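Local atomic coordinates of d-3-phosphoglycerate dehydrogenase oxidoreductase protein (Ralstonia solanacearum, PDB entry 3GG9), a protein that probably oxidises D-3-phosphoglycerate with NAD, as a member of the D-isomer specific 2-hydroxyacid dehydrogenase family. Residues V53-R58 with Y309-F313; Q161-G167 with M184-G190; V235-R240 with A264-P270. All coordinates share one frame; numbering follows the deposited sequence.

Interaction 1. Residues V53-R58 with Y309-F313. With SO4 (sulfate ion), chain E.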
loop_
_atom_site.group_PDB
_atom_site.type_symbol
_atom_site.label_atom_id
_atom_site.label_comp_id
_atom_site.label_asym_id
_atom_site.label_seq_id
_atom_site.Cartn_x
_atom_site.Cartn_y
_atom_site.Cartn_z
ATOM N N VAL A 53 25.009 -18.523 -9.660
ATOM C CA VAL A 53 24.507 -17.399 -8.888
ATOM C C VAL A 53 23.121 -17.745 -8.334
ATOM O O VAL A 53 22.197 -18.085 -9.088
ATOM C CB VAL A 53 24.456 -16.090 -9.701
ATOM C CG1 VAL A 53 23.910 -14.923 -8.830
ATOM C CG2 VAL A 53 25.854 -15.761 -10.238
ATOM N N LEU A 54 23.006 -17.669 -7.010
ATOM C CA LEU A 54 21.753 -17.950 -6.317
ATOM C C LEU A 54 21.081 -16.652 -5.878
ATOM O O LEU A 54 21.745 -15.725 -5.396
ATOM C CB LEU A 54 21.997 -18.843 -5.095
ATOM C CG LEU A 54 22.587 -20.245 -5.308
ATOM C CD1 LEU A 54 22.702 -20.993 -3.984
ATOM C CD2 LEU A 54 21.731 -21.050 -6.281
ATOM N N ILE A 55 19.765 -16.605 -6.056
ATOM C CA ILE A 55 18.926 -15.496 -5.613
ATOM C C ILE A 55 18.368 -15.826 -4.241
ATOM O O ILE A 55 17.439 -16.624 -4.106
ATOM C CB ILE A 55 17.796 -15.174 -6.619
ATOM C CG1 ILE A 55 18.366 -14.985 -8.029
ATOM C CG2 ILE A 55 16.969 -13.953 -6.147
ATOM C CD1 ILE A 55 17.339 -14.581 -9.087
ATOM N N ARG A 56 18.976 -15.210 -3.235
ATOM C CA ARG A 56 18.589 -15.403 -1.847
ATOM C C ARG A 56 18.424 -16.883 -1.483
ATOM O O ARG A 56 19.309 -17.684 -1.760
ATOM C CB ARG A 56 17.365 -14.536 -1.512
ATOM C CG ARG A 56 17.690 -13.037 -1.592
ATOM C CD ARG A 56 18.880 -12.674 -0.703
ATOM N NE ARG A 56 18.702 -13.134 0.678
ATOM C CZ ARG A 56 19.550 -13.918 1.346
ATOM N NH1 ARG A 56 19.269 -14.278 2.589
ATOM N NH2 ARG A 56 20.676 -14.338 0.785
ATOM N N GLU A 57 17.293 -17.262 -0.897
ATOM C CA GLU A 57 17.087 -18.668 -0.530
ATOM C C GLU A 57 16.170 -19.444 -1.471
ATOM O O GLU A 57 15.578 -20.449 -1.068
ATOM C CB GLU A 57 16.570 -18.777 0.910
ATOM C CG GLU A 57 17.463 -18.103 1.954
ATOM C CD GLU A 57 17.655 -18.962 3.209
ATOM O OE1 GLU A 57 18.677 -18.777 3.914
ATOM O OE2 GLU A 57 16.798 -19.833 3.485
ATOM N N ARG A 58 16.051 -18.998 -2.721
ATOM C CA ARG A 58 15.106 -19.623 -3.659
ATOM C C ARG A 58 15.420 -21.094 -4.025
ATOM O O ARG A 58 14.501 -21.881 -4.318
ATOM C CB ARG A 58 14.943 -18.763 -4.922
ATOM C CG ARG A 58 14.315 -17.376 -4.664
ATOM C CD ARG A 58 14.071 -16.607 -5.946
ATOM N NE ARG A 58 13.667 -15.239 -5.641
ATOM C CZ ARG A 58 13.609 -14.219 -6.503
ATOM N NH1 ARG A 58 13.926 -14.332 -7.777
ATOM N NH2 ARG A 58 13.242 -13.041 -6.055
ATOM N N TYR A 309 18.080 -5.203 -6.440
ATOM C CA TYR A 309 18.688 -6.130 -7.421
ATOM C C TYR A 309 20.035 -5.579 -7.954
ATOM O O TYR A 309 21.044 -6.289 -8.015
ATOM C CB TYR A 309 17.715 -6.405 -8.575
ATOM C CG TYR A 309 16.832 -7.658 -8.391
ATOM C CD1 TYR A 309 16.461 -8.109 -7.119
ATOM C CD2 TYR A 309 16.355 -8.368 -9.498
ATOM C CE1 TYR A 309 15.653 -9.267 -6.952
ATOM C CE2 TYR A 309 15.554 -9.529 -9.334
ATOM C CZ TYR A 309 15.214 -9.962 -8.054
ATOM O OH TYR A 309 14.417 -11.090 -7.863
ATOM N N GLU A 310 20.060 -4.303 -8.303
ATOM C CA GLU A 310 21.316 -3.706 -8.759
ATOM C C GLU A 310 22.444 -3.947 -7.742
ATOM O O GLU A 310 23.499 -4.432 -8.124
ATOM C CB GLU A 310 21.161 -2.210 -9.082
ATOM C CG GLU A 310 20.343 -1.889 -10.354
ATOM C CD GLU A 310 21.022 -2.234 -11.699
ATOM O OE1 GLU A 310 20.349 -2.000 -12.743
ATOM O OE2 GLU A 310 22.198 -2.728 -11.737
ATOM N N MET A 311 22.194 -3.642 -6.462
ATOM C CA MET A 311 23.161 -3.819 -5.365
ATOM C C MET A 311 23.482 -5.300 -5.127
ATOM O O MET A 311 24.653 -5.690 -5.119
ATOM C CB MET A 311 22.643 -3.184 -4.054
ATOM C CG MET A 311 23.619 -3.316 -2.860
ATOM S SD MET A 311 22.849 -3.196 -1.211
ATOM C CE MET A 311 22.640 -1.415 -1.100
ATOM N N TYR A 312 22.443 -6.113 -4.951
ATOM C CA TYR A 312 22.616 -7.539 -4.664
ATOM C C TYR A 312 23.420 -8.284 -5.739
ATOM O O TYR A 312 24.426 -8.904 -5.420
ATOM C CB TYR A 312 21.274 -8.225 -4.407
ATOM C CG TYR A 312 20.748 -8.069 -2.984
ATOM C CD1 TYR A 312 20.680 -9.164 -2.127
ATOM C CD2 TYR A 312 20.322 -6.829 -2.491
ATOM C CE1 TYR A 312 20.196 -9.032 -0.819
ATOM C CE2 TYR A 312 19.834 -6.686 -1.182
ATOM C CZ TYR A 312 19.765 -7.795 -0.358
ATOM O OH TYR A 312 19.294 -7.667 0.936
ATOM N N PHE A 313 22.980 -8.205 -6.995
ATOM C CA PHE A 313 23.685 -8.833 -8.115
ATOM C C PHE A 313 25.011 -8.156 -8.459
ATOM O O PHE A 313 25.995 -8.830 -8.794
ATOM C CB PHE A 313 22.772 -8.904 -9.324
ATOM C CG PHE A 313 21.606 -9.837 -9.100
ATOM C CD1 PHE A 313 21.750 -11.193 -9.358
ATOM C CD2 PHE A 313 20.417 -9.366 -8.551
ATOM C CE1 PHE A 313 20.704 -12.072 -9.131
ATOM C CE2 PHE A 313 19.326 -10.258 -8.300
ATOM C CZ PHE A 313 19.499 -11.607 -8.593
HETATM S S SO4 E . 19.963 -10.502 3.130
HETATM O O1 SO4 E . 19.454 -10.679 1.786
HETATM O O2 SO4 E . 21.381 -10.805 3.169
HETATM O O3 SO4 E . 19.762 -9.117 3.536
HETATM O O4 SO4 E . 19.216 -11.398 4.013
HETATM O O HOH W 1 13.538 -12.196 -9.946
#
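A sulfate ion, probably from the crystallisation liquor, sits between Arg56 and Tyr312 at one end of this contact. In the Arg56 conformer described, NE lies 2.8 Å from sulfate O1, and the ion rests over one face of the guanidinium. The same O1 meets the edge of the Tyr312 ring, in its plane. Tyr312 OH lies near both O1 and O3, 3.0 Å from O3; Ser107 N hydrogen-bonds the hydroxyl. Arg56 reaches the ion through a chain bent at chi2 and chi3 (-55° and -53°), and its NH2 is held by the carbonyls of Thr78 and Arg80. Arg56 CD lies 3.9 Å from Tyr312 CE1, oblique to the ring. Arg80 N and Arg224 NH2 also hydrogen-bond the sulfate.

At the other end, Arg58 NH2 donates to Tyr309 OH at 2.9 Å, with the hydroxyl tilted out of the guanidinium plane. Arg58 NH1 bonds Asp9 O and a water that lies very close to the hydroxyl. Ile55 CG2 covers the centre of one guanidinium face.

In the middle, Ile55 CG1 meets the edge of the Phe313 ring, 3.6 Å from CZ. Val53 CG1 approaches the same ring obliquely, 4.3 Å from CE1. Phe313 CE2 lies over the Tyr309 ring.

The arginines and tyrosines thus flank an apolar centre joining the end of strand 51-54 to helix 306-324. The bound sulfate suggests a site suited to an anion.

Interaction 2. Residues Q161-G167 with M184-G190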
loop_
_atom_site.group_PDB
_atom_site.type_symbol
_atom_site.label_atom_id
_atom_site.label_comp_id
_atom_site.label_asym_id
_atom_site.label_seq_id
_atom_site.Cartn_x
_atom_site.Cartn_y
_atom_site.Cartn_z
ATOM N N GLN A 161 -3.019 4.621 16.571
ATOM C CA GLN A 161 -3.118 3.189 16.813
ATOM C C GLN A 161 -1.799 2.598 17.292
ATOM O O GLN A 161 -0.749 3.225 17.225
ATOM C CB GLN A 161 -3.551 2.474 15.535
ATOM C CG GLN A 161 -4.876 2.955 15.027
ATOM C CD GLN A 161 -6.004 2.164 15.617
ATOM O OE1 GLN A 161 -6.336 1.083 15.126
ATOM N NE2 GLN A 161 -6.599 2.687 16.692
ATOM N N THR A 162 -1.869 1.378 17.798
ATOM C CA THR A 162 -0.693 0.698 18.316
ATOM C C THR A 162 -0.046 -0.254 17.311
ATOM O O THR A 162 -0.678 -1.211 16.814
ATOM C CB THR A 162 -0.988 0.003 19.684
ATOM O OG1 THR A 162 -1.396 0.987 20.650
ATOM C CG2 THR A 162 0.243 -0.705 20.216
ATOM N N LEU A 163 1.222 0.022 17.028
ATOM C CA LEU A 163 2.090 -0.832 16.218
ATOM C C LEU A 163 3.009 -1.677 17.101
ATOM O O LEU A 163 3.876 -1.141 17.806
ATOM C CB LEU A 163 2.933 0.028 15.268
ATOM C CG LEU A 163 3.977 -0.684 14.393
ATOM C CD1 LEU A 163 3.321 -1.683 13.422
ATOM C CD2 LEU A 163 4.894 0.306 13.647
ATOM N N GLY A 164 2.802 -2.999 17.077
ATOM C CA GLY A 164 3.718 -3.943 17.711
ATOM C C GLY A 164 4.836 -4.387 16.765
ATOM O O GLY A 164 4.589 -4.802 15.624
ATOM N N ILE A 165 6.075 -4.232 17.213
ATOM C CA ILE A 165 7.241 -4.692 16.459
ATOM C C ILE A 165 7.884 -5.846 17.215
ATOM O O ILE A 165 8.463 -5.655 18.291
ATOM C CB ILE A 165 8.253 -3.533 16.182
ATOM C CG1 ILE A 165 7.594 -2.397 15.372
ATOM C CG2 ILE A 165 9.517 -4.056 15.519
ATOM C CD1 ILE A 165 7.035 -2.821 13.996
ATOM N N PHE A 166 7.754 -7.047 16.655
ATOM C CA PHE A 166 8.407 -8.244 17.186
ATOM C C PHE A 166 9.771 -8.483 16.501
ATOM O O PHE A 166 9.840 -9.114 15.440
ATOM C CB PHE A 166 7.457 -9.452 17.024
ATOM C CG PHE A 166 7.818 -10.672 17.861
ATOM C CD1 PHE A 166 6.890 -11.703 18.012
ATOM C CD2 PHE A 166 9.052 -10.791 18.520
ATOM C CE1 PHE A 166 7.195 -12.853 18.771
ATOM C CE2 PHE A 166 9.370 -11.925 19.280
ATOM C CZ PHE A 166 8.434 -12.963 19.406
ATOM N N GLY A 167 10.850 -8.000 17.134
ATOM C CA GLY A 167 12.216 -8.108 16.594
ATOM C C GLY A 167 12.709 -6.747 16.167
ATOM O O GLY A 167 12.073 -6.061 15.365
ATOM N N MET A 184 1.704 6.557 15.136
ATOM C CA MET A 184 1.273 5.331 15.807
ATOM C C MET A 184 1.924 5.236 17.200
ATOM O O MET A 184 2.939 5.887 17.465
ATOM C CB MET A 184 1.603 4.086 14.968
ATOM C CG MET A 184 0.986 4.052 13.560
ATOM S SD MET A 184 1.174 2.456 12.736
ATOM C CE MET A 184 -0.143 1.498 13.516
ATOM N N ASN A 185 1.294 4.477 18.096
ATOM C CA ASN A 185 1.874 4.078 19.384
ATOM C C ASN A 185 2.760 2.845 19.184
ATOM O O ASN A 185 2.262 1.722 19.031
ATOM C CB ASN A 185 0.740 3.820 20.406
ATOM C CG ASN A 185 1.253 3.521 21.813
ATOM O OD1 ASN A 185 2.155 4.192 22.312
ATOM N ND2 ASN A 185 0.658 2.513 22.466
ATOM N N VAL A 186 4.071 3.043 19.143
ATOM C CA VAL A 186 4.980 1.944 18.813
ATOM C C VAL A 186 5.509 1.210 20.062
ATOM O O VAL A 186 6.119 1.826 20.969
ATOM C CB VAL A 186 6.144 2.390 17.881
ATOM C CG1 VAL A 186 6.985 1.174 17.460
ATOM C CG2 VAL A 186 5.620 3.130 16.639
ATOM N N LEU A 187 5.257 -0.100 20.093
ATOM C CA LEU A 187 5.775 -1.017 21.111
ATOM C C LEU A 187 6.642 -2.099 20.496
ATOM O O LEU A 187 6.254 -2.752 19.518
ATOM C CB LEU A 187 4.633 -1.690 21.884
ATOM C CG LEU A 187 3.599 -0.866 22.656
ATOM C CD1 LEU A 187 2.479 -1.779 23.153
ATOM C CD2 LEU A 187 4.239 -0.134 23.821
ATOM N N VAL A 188 7.803 -2.323 21.105
ATOM C CA VAL A 188 8.776 -3.291 20.615
ATOM C C VAL A 188 8.899 -4.455 21.613
ATOM O O VAL A 188 8.797 -4.256 22.817
ATOM C CB VAL A 188 10.159 -2.612 20.347
ATOM C CG1 VAL A 188 11.186 -3.621 19.867
ATOM C CG2 VAL A 188 10.008 -1.498 19.295
ATOM N N TRP A 189 9.080 -5.667 21.100
ATOM C CA TRP A 189 9.459 -6.816 21.917
ATOM C C TRP A 189 10.503 -7.671 21.168
ATOM O O TRP A 189 10.608 -7.594 19.958
ATOM C CB TRP A 189 8.226 -7.637 22.333
ATOM C CG TRP A 189 8.510 -8.446 23.586
ATOM C CD1 TRP A 189 8.537 -7.986 24.877
ATOM C CD2 TRP A 189 8.863 -9.826 23.647
ATOM N NE1 TRP A 189 8.873 -9.001 25.734
ATOM C CE2 TRP A 189 9.080 -10.143 25.004
ATOM C CE3 TRP A 189 9.013 -10.830 22.685
ATOM C CZ2 TRP A 189 9.434 -11.423 25.423
ATOM C CZ3 TRP A 189 9.376 -12.105 23.097
ATOM C CH2 TRP A 189 9.580 -12.392 24.456
ATOM N N GLY A 190 11.293 -8.448 21.904
ATOM C CA GLY A 190 12.319 -9.328 21.326
ATOM C C GLY A 190 13.264 -9.805 22.407
ATOM O O GLY A 190 12.949 -9.700 23.595
#
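Ile165 N donates to Leu187 O at 2.7 Å, in a nearly straight bond at the middle of a parallel strand pair. The ladder runs on to both sides of it. Leu163 N donates to Asn185 O, and Leu187 N to Leu163 O. Trp189 N donates to Ile165 O, and Gly167 N closes the row on Trp189 O.

At the start of the strands, Asn185 ND2 donates to Thr162 OG1 at 3.1 Å. That bond is nearly straight (167°), and the hydroxyl lies in the amide plane. The two side chains run side by side on one face of the sheet. Asn185 CG is anti to the backbone N (chi1 -175°), which lays the amide along the threonine.

On the Thr162 face, Thr162 CG2 touches Leu187 CD1 at 3.8 Å. Further along, the edge of Trp189 points toward the face of Phe166 in an offset edge-to-face pair, with planes at 70°. Phe166 CE2 lies 3.6 Å from Trp189 CE3, at the indole edge and near its plane. Helix 209-215 packs on this aromatic pair through Leu212. On the other face, Leu163 CD2 meets Val186 CG2, and Ile165 CB meets Val188 CG2 at 4.1 Å. Helix 170-181 covers Ile165 and Val186 there. Met184 CE packs against Leu163 CB at 3.8 Å.

The strands 162-166 and 185-189 flank helix 170-181 in sequence. This is the right-handed beta-alpha-beta unit of a Rossmann fold. Gly167 begins a GxGxxG pattern, consistent with the dinucleotide-binding loop of this family.

Interaction 3. Residues V235-R240 with A264-P270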
loop_
_atom_site.group_PDB
_atom_site.type_symbol
_atom_site.label_atom_id
_atom_site.label_comp_id
_atom_site.label_asym_id
_atom_site.label_seq_id
_atom_site.Cartn_x
_atom_site.Cartn_y
_atom_site.Cartn_z
ATOM N N VAL A 235 -0.450 -20.426 17.956
ATOM C CA VAL A 235 -1.872 -20.092 17.858
ATOM C C VAL A 235 -2.374 -19.376 19.106
ATOM O O VAL A 235 -3.243 -18.525 19.002
ATOM C CB VAL A 235 -2.785 -21.352 17.630
ATOM C CG1 VAL A 235 -4.252 -20.960 17.544
ATOM C CG2 VAL A 235 -2.422 -22.029 16.372
ATOM N N ALA A 236 -1.836 -19.714 20.279
ATOM C CA ALA A 236 -2.246 -19.048 21.517
ATOM C C ALA A 236 -1.897 -17.559 21.458
ATOM O O ALA A 236 -2.713 -16.707 21.833
ATOM C CB ALA A 236 -1.607 -19.705 22.741
ATOM N N ASP A 237 -0.697 -17.259 20.965
ATOM C CA ASP A 237 -0.248 -15.871 20.774
ATOM C C ASP A 237 -1.150 -15.101 19.811
ATOM O O ASP A 237 -1.578 -13.989 20.101
ATOM C CB ASP A 237 1.184 -15.846 20.230
ATOM C CG ASP A 237 2.208 -16.383 21.224
ATOM O OD1 ASP A 237 3.149 -17.088 20.786
ATOM O OD2 ASP A 237 2.079 -16.091 22.433
ATOM N N LEU A 238 -1.384 -15.669 18.628
ATOM C CA LEU A 238 -2.260 -15.045 17.632
ATOM C C LEU A 238 -3.707 -14.870 18.104
ATOM O O LEU A 238 -4.326 -13.856 17.828
ATOM C CB LEU A 238 -2.223 -15.851 16.327
ATOM C CG LEU A 238 -0.888 -15.846 15.582
ATOM C CD1 LEU A 238 -0.931 -16.864 14.458
ATOM C CD2 LEU A 238 -0.531 -14.436 15.056
ATOM N N THR A 239 -4.262 -15.855 18.816
ATOM C CA THR A 239 -5.650 -15.729 19.278
ATOM C C THR A 239 -5.805 -14.769 20.469
ATOM O O THR A 239 -6.910 -14.490 20.903
ATOM C CB THR A 239 -6.319 -17.104 19.549
ATOM O OG1 THR A 239 -5.495 -17.860 20.426
ATOM C CG2 THR A 239 -6.505 -17.886 18.229
ATOM N N ARG A 240 -4.682 -14.249 20.964
ATOM C CA ARG A 240 -4.642 -13.184 21.962
ATOM C C ARG A 240 -4.956 -11.832 21.311
ATOM O O ARG A 240 -5.367 -10.877 21.980
ATOM C CB ARG A 240 -3.229 -13.130 22.550
ATOM C CG ARG A 240 -3.124 -12.699 23.982
ATOM C CD ARG A 240 -2.687 -13.815 24.908
ATOM N NE ARG A 240 -1.490 -14.509 24.435
ATOM C CZ ARG A 240 -0.852 -15.453 25.121
ATOM N NH1 ARG A 240 0.220 -16.050 24.603
ATOM N NH2 ARG A 240 -1.284 -15.804 26.326
ATOM N N ALA A 264 -5.675 -19.448 13.447
ATOM C CA ALA A 264 -6.059 -18.240 14.165
ATOM C C ALA A 264 -7.021 -17.349 13.365
ATOM O O ALA A 264 -7.993 -16.820 13.927
ATOM C CB ALA A 264 -4.828 -17.461 14.596
ATOM N N LEU A 265 -6.781 -17.196 12.063
ATOM C CA LEU A 265 -7.693 -16.411 11.227
ATOM C C LEU A 265 -9.091 -17.013 11.219
ATOM O O LEU A 265 -10.080 -16.289 11.333
ATOM C CB LEU A 265 -7.166 -16.239 9.799
ATOM C CG LEU A 265 -6.005 -15.251 9.609
ATOM C CD1 LEU A 265 -5.481 -15.373 8.194
ATOM C CD2 LEU A 265 -6.400 -13.800 9.909
ATOM N N ASN A 266 -9.160 -18.336 11.140
ATOM C CA ASN A 266 -10.439 -19.042 11.226
ATOM C C ASN A 266 -11.146 -18.922 12.581
ATOM O O ASN A 266 -12.352 -19.114 12.656
ATOM C CB ASN A 266 -10.282 -20.508 10.824
ATOM C CG ASN A 266 -10.174 -20.691 9.321
ATOM O OD1 ASN A 266 -10.543 -19.814 8.544
ATOM N ND2 ASN A 266 -9.654 -21.835 8.907
ATOM N N ARG A 267 -10.411 -18.595 13.641
ATOM C CA ARG A 267 -11.047 -18.363 14.946
ATOM C C ARG A 267 -11.364 -16.877 15.194
ATOM O O ARG A 267 -11.994 -16.520 16.198
ATOM C CB ARG A 267 -10.253 -19.014 16.096
ATOM C CG ARG A 267 -9.905 -20.496 15.854
ATOM C CD ARG A 267 -10.060 -21.388 17.076
ATOM N NE ARG A 267 -8.911 -21.386 17.987
ATOM C CZ ARG A 267 -8.054 -22.398 18.155
ATOM N NH1 ARG A 267 -7.061 -22.278 19.028
ATOM N NH2 ARG A 267 -8.176 -23.527 17.465
ATOM N N GLY A 268 -10.936 -16.019 14.265
ATOM C CA GLY A 268 -11.347 -14.618 14.238
ATOM C C GLY A 268 -10.426 -13.624 14.924
ATOM O O GLY A 268 -10.745 -12.429 14.993
ATOM N N ARG A 269 -9.316 -14.123 15.466
ATOM C CA ARG A 269 -8.269 -13.298 16.118
ATOM C C ARG A 269 -6.909 -13.796 15.627
ATOM O O ARG A 269 -6.568 -14.953 15.855
ATOM C CB ARG A 269 -8.340 -13.377 17.646
ATOM C CG ARG A 269 -9.667 -12.890 18.229
ATOM C CD ARG A 269 -9.872 -13.333 19.666
ATOM N NE ARG A 269 -9.297 -12.351 20.567
ATOM C CZ ARG A 269 -9.987 -11.420 21.213
ATOM N NH1 ARG A 269 -9.342 -10.565 21.991
ATOM N NH2 ARG A 269 -11.305 -11.354 21.099
ATOM N N PRO A 270 -6.137 -12.945 14.918
ATOM C CA PRO A 270 -6.392 -11.554 14.519
ATOM C C PRO A 270 -7.491 -11.492 13.449
ATOM O O PRO A 270 -7.906 -12.531 12.951
ATOM C CB PRO A 270 -5.051 -11.119 13.932
ATOM C CG PRO A 270 -4.476 -12.380 13.361
ATOM C CD PRO A 270 -4.850 -13.439 14.388
#
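The guanidinium of Arg269 has the carbonyls of Thr239 and Arg240 at its edge, whereas that of Arg267 is met obliquely by apolar groups. Arg269 NE gives a weak hydrogen bond to Thr239 O, 3.2 Å long and bent to 125°. Arg240 O lies in the same guanidinium plane, but 4.0 Å from Arg269 NH1. The Arg269 chain bends at chi3 (89°), which turns NE back toward the Thr239 carbonyl. Its CB and CD also pass close to this oxygen.

Val235 CG1 comes within 3.4 Å of Arg267 NH1, the two side chains crossing at about a right angle. Thr239 CG2 nears the same guanidinium. In the conformer described, Arg240 NH1 forms a salt bridge with Asp237 OD2, in the guanidinium plane but out of the carboxylate plane.

Beneath the arginines the packing is apolar. Ala264 CB touches Leu238 CB at 3.5 Å, and Thr239 CG2 lies at 4.0 Å from the same methyl. Pro270 CD comes 3.5 Å from Leu238 O and also reaches Leu238 CB. Phe247 of strand 246-249 touches both Leu238 and Pro270.

Three local features lie beside the contact. Val235 O accepts from both Thr239 N and Thr239 OG1, the latter at 2.7 Å, and the donors come from opposite faces of its plane. This fixes the threonine hydroxyl and turns CG2 toward Ala264. Helix 260-267 ends in a Schellman motif at Gly268, and a cis peptide bond precedes Pro270.

The contact therefore joins the ends of two short helices mainly by apolar packing. Its one direct hydrogen bond is weak. Leu238 O and Arg269 O, two acceptors 3.2 Å apart, meet without a bond, and the methylene groups of Arg269 add contacts along the Thr239 carbonyl.

Overall arrangement
From the N terminus, the chain first runs through the five-stranded parallel sheet that contains strand 51-54. Helix 306-324 returns to residues 53-58, so interaction 1 closes a loop of 250 residues. Interactions 2 and 3 are both nested in that loop and follow one another in series. Interaction 2 closes early, across 16 residues, and pairs neighbouring strands of the seven-stranded parallel sheet. Interaction 3 closes a loop of 23 residues, which contains strand 246-249 of the same sheet. The centres of interactions 2 and 3 are 18 Å apart, on the same side of the chain's centre. Interaction 1 lies on the opposite side and ties the late helix back to the first sheet.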